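Long-range contact in CELL division control protein 6 (Pyrobaculum aerophilum, PDB 1FNN), which binds ADP and magnesium as a Cdc6/Cdc18-family AAA+ protein and is probably involved in regulating DNA replication: residues A[291-296]-A[312-317]. Sequence-based numbering, arbitrary orientation.
Sequences KLFLLA and GDAEES
Ser317 donates a hydrogen bond from OG to the backbone O of Ala296, at 2.9 Å. OG lies in the carbonyl plane, on a lone pair, with a C=O...OG angle of 114°. With chi1 at 176°, OG lies opposite the Ser317 backbone N and meets Ala296 O. Ala296 CB fits against the same helix, 3.6 Å from Ser317 OG and 3.6 Å from Ala314 O. About one turn earlier, CE1 and CZ of the Phe293 ring meet Ala314 CB obliquely, CE1 at 3.9 Å and CZ at 4.0 Å. The small Ala296 and Ala314 side chains both point across the interface. The axes of segments 291-296 and 312-317 come within 8.6 Å, at 115° to each other. The segments lie on helices 288-304 and 311-324 of the C-terminal winged helix domain, joined through the short strand 309-310. Ala296 O is also bonded to Ser300 OG within its own helix. With an alanine at Ser317 the hydroxyl is gone, and Ala296 O would probably keep Ser300 OG but lose its direct tie to helix 311-324. Asp313 OD1 bonds to Ser300 OG as well, so Ser300 also joins the two helices. Leu335, Tyr338 and Leu339 of helix 332-344 pack on Phe293, while Glu315 OE1 bonds to His332 ND1.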
loop_
_atom_site.group_PDB
_atom_site.type_symbol
_atom_site.label_atom_id
_atom_site.label_comp_id
_atom_site.label_asym_id
_atom_site.label_seq_id
_atom_site.Cartn_x
_atom_site.Cartn_y
_atom_site.Cartn_z
ATOM N N LYS A 291 11.436 19.139 -23.619
ATOM C CA LYS A 291 10.715 20.187 -22.936
ATOM C C LYS A 291 9.521 20.683 -23.729
ATOM O O LYS A 291 8.407 20.812 -23.223
ATOM C CB LYS A 291 11.530 21.458 -22.578
ATOM C CG LYS A 291 12.634 21.179 -21.543
ATOM C CD LYS A 291 13.194 22.531 -21.122
ATOM C CE LYS A 291 14.114 22.542 -19.945
ATOM N NZ LYS A 291 15.475 22.028 -20.265
ATOM N N LEU A 292 9.690 20.965 -25.012
ATOM C CA LEU A 292 8.647 21.423 -25.892
ATOM C C LEU A 292 7.575 20.327 -26.020
ATOM O O LEU A 292 6.389 20.657 -26.029
ATOM C CB LEU A 292 9.224 21.743 -27.312
ATOM C CG LEU A 292 10.161 22.999 -27.322
ATOM C CD1 LEU A 292 10.883 23.109 -28.678
ATOM C CD2 LEU A 292 9.354 24.255 -27.047
ATOM N N PHE A 293 8.004 19.090 -26.160
ATOM C CA PHE A 293 7.033 17.997 -26.252
ATOM C C PHE A 293 6.277 17.856 -24.886
ATOM O O PHE A 293 5.072 17.679 -24.951
ATOM C CB PHE A 293 7.787 16.705 -26.503
ATOM C CG PHE A 293 6.848 15.569 -26.871
ATOM C CD1 PHE A 293 5.948 15.685 -27.895
ATOM C CD2 PHE A 293 6.921 14.393 -26.131
ATOM C CE1 PHE A 293 5.088 14.645 -28.230
ATOM C CE2 PHE A 293 6.062 13.337 -26.456
ATOM C CZ PHE A 293 5.156 13.469 -27.497
ATOM N N LEU A 294 6.967 18.000 -23.764
ATOM C CA LEU A 294 6.254 17.922 -22.482
ATOM C C LEU A 294 5.290 19.083 -22.358
ATOM O O LEU A 294 4.076 18.906 -22.073
ATOM C CB LEU A 294 7.254 17.899 -21.323
ATOM C CG LEU A 294 6.622 17.935 -19.911
ATOM C CD1 LEU A 294 5.761 16.677 -19.696
ATOM C CD2 LEU A 294 7.740 18.000 -18.879
ATOM N N LEU A 295 5.745 20.313 -22.758
ATOM C CA LEU A 295 4.809 21.421 -22.835
ATOM C C LEU A 295 3.620 21.093 -23.704
ATOM O O LEU A 295 2.450 21.438 -23.379
ATOM C CB LEU A 295 5.443 22.735 -23.367
ATOM C CG LEU A 295 4.561 23.962 -23.448
ATOM C CD1 LEU A 295 3.844 24.212 -22.095
ATOM C CD2 LEU A 295 5.422 25.203 -23.734
ATOM N N ALA A 296 3.824 20.404 -24.835
ATOM C CA ALA A 296 2.712 20.102 -25.710
ATOM C C ALA A 296 1.683 19.156 -24.990
ATOM O O ALA A 296 0.503 19.141 -25.343
ATOM C CB ALA A 296 3.233 19.322 -26.917
ATOM N N GLY A 312 -0.896 10.989 -30.874
ATOM C CA GLY A 312 -1.197 11.849 -32.013
ATOM C C GLY A 312 -1.624 13.246 -31.610
ATOM O O GLY A 312 -1.285 14.297 -32.196
ATOM N N ASP A 313 -2.446 13.325 -30.540
ATOM C CA ASP A 313 -2.830 14.602 -29.981
ATOM C C ASP A 313 -1.586 15.400 -29.573
ATOM O O ASP A 313 -1.522 16.621 -29.776
ATOM C CB ASP A 313 -3.704 14.432 -28.723
ATOM C CG ASP A 313 -4.329 15.702 -28.196
ATOM O OD1 ASP A 313 -3.895 16.838 -28.513
ATOM O OD2 ASP A 313 -5.315 15.592 -27.413
ATOM N N ALA A 314 -0.727 14.772 -28.776
ATOM C CA ALA A 314 0.468 15.458 -28.281
ATOM C C ALA A 314 1.344 15.967 -29.469
ATOM O O ALA A 314 2.016 16.987 -29.351
ATOM C CB ALA A 314 1.221 14.410 -27.463
ATOM N N GLU A 315 1.499 15.157 -30.485
ATOM C CA GLU A 315 2.315 15.505 -31.664
ATOM C C GLU A 315 1.699 16.650 -32.455
ATOM O O GLU A 315 2.375 17.684 -32.641
ATOM C CB GLU A 315 2.576 14.303 -32.574
ATOM C CG GLU A 315 3.357 14.753 -33.827
ATOM C CD GLU A 315 3.958 13.600 -34.598
ATOM O OE1 GLU A 315 3.437 12.483 -34.462
ATOM O OE2 GLU A 315 4.953 13.785 -35.345
ATOM N N GLU A 316 0.372 16.693 -32.601
ATOM C CA GLU A 316 -0.240 17.870 -33.221
ATOM C C GLU A 316 -0.099 19.098 -32.361
ATOM O O GLU A 316 0.123 20.233 -32.826
ATOM C CB GLU A 316 -1.694 17.614 -33.646
ATOM C CG GLU A 316 -1.758 16.714 -34.878
ATOM C CD GLU A 316 -0.870 17.221 -36.023
ATOM O OE1 GLU A 316 -0.861 18.448 -36.294
ATOM O OE2 GLU A 316 -0.174 16.379 -36.641
ATOM N N SER A 317 -0.189 18.955 -31.037
ATOM C CA SER A 317 0.010 20.063 -30.121
ATOM C C SER A 317 1.464 20.571 -30.237
ATOM O O SER A 317 1.731 21.764 -30.043
ATOM C CB SER A 317 -0.274 19.559 -28.684
ATOM O OG SER A 317 0.002 20.590 -27.746
#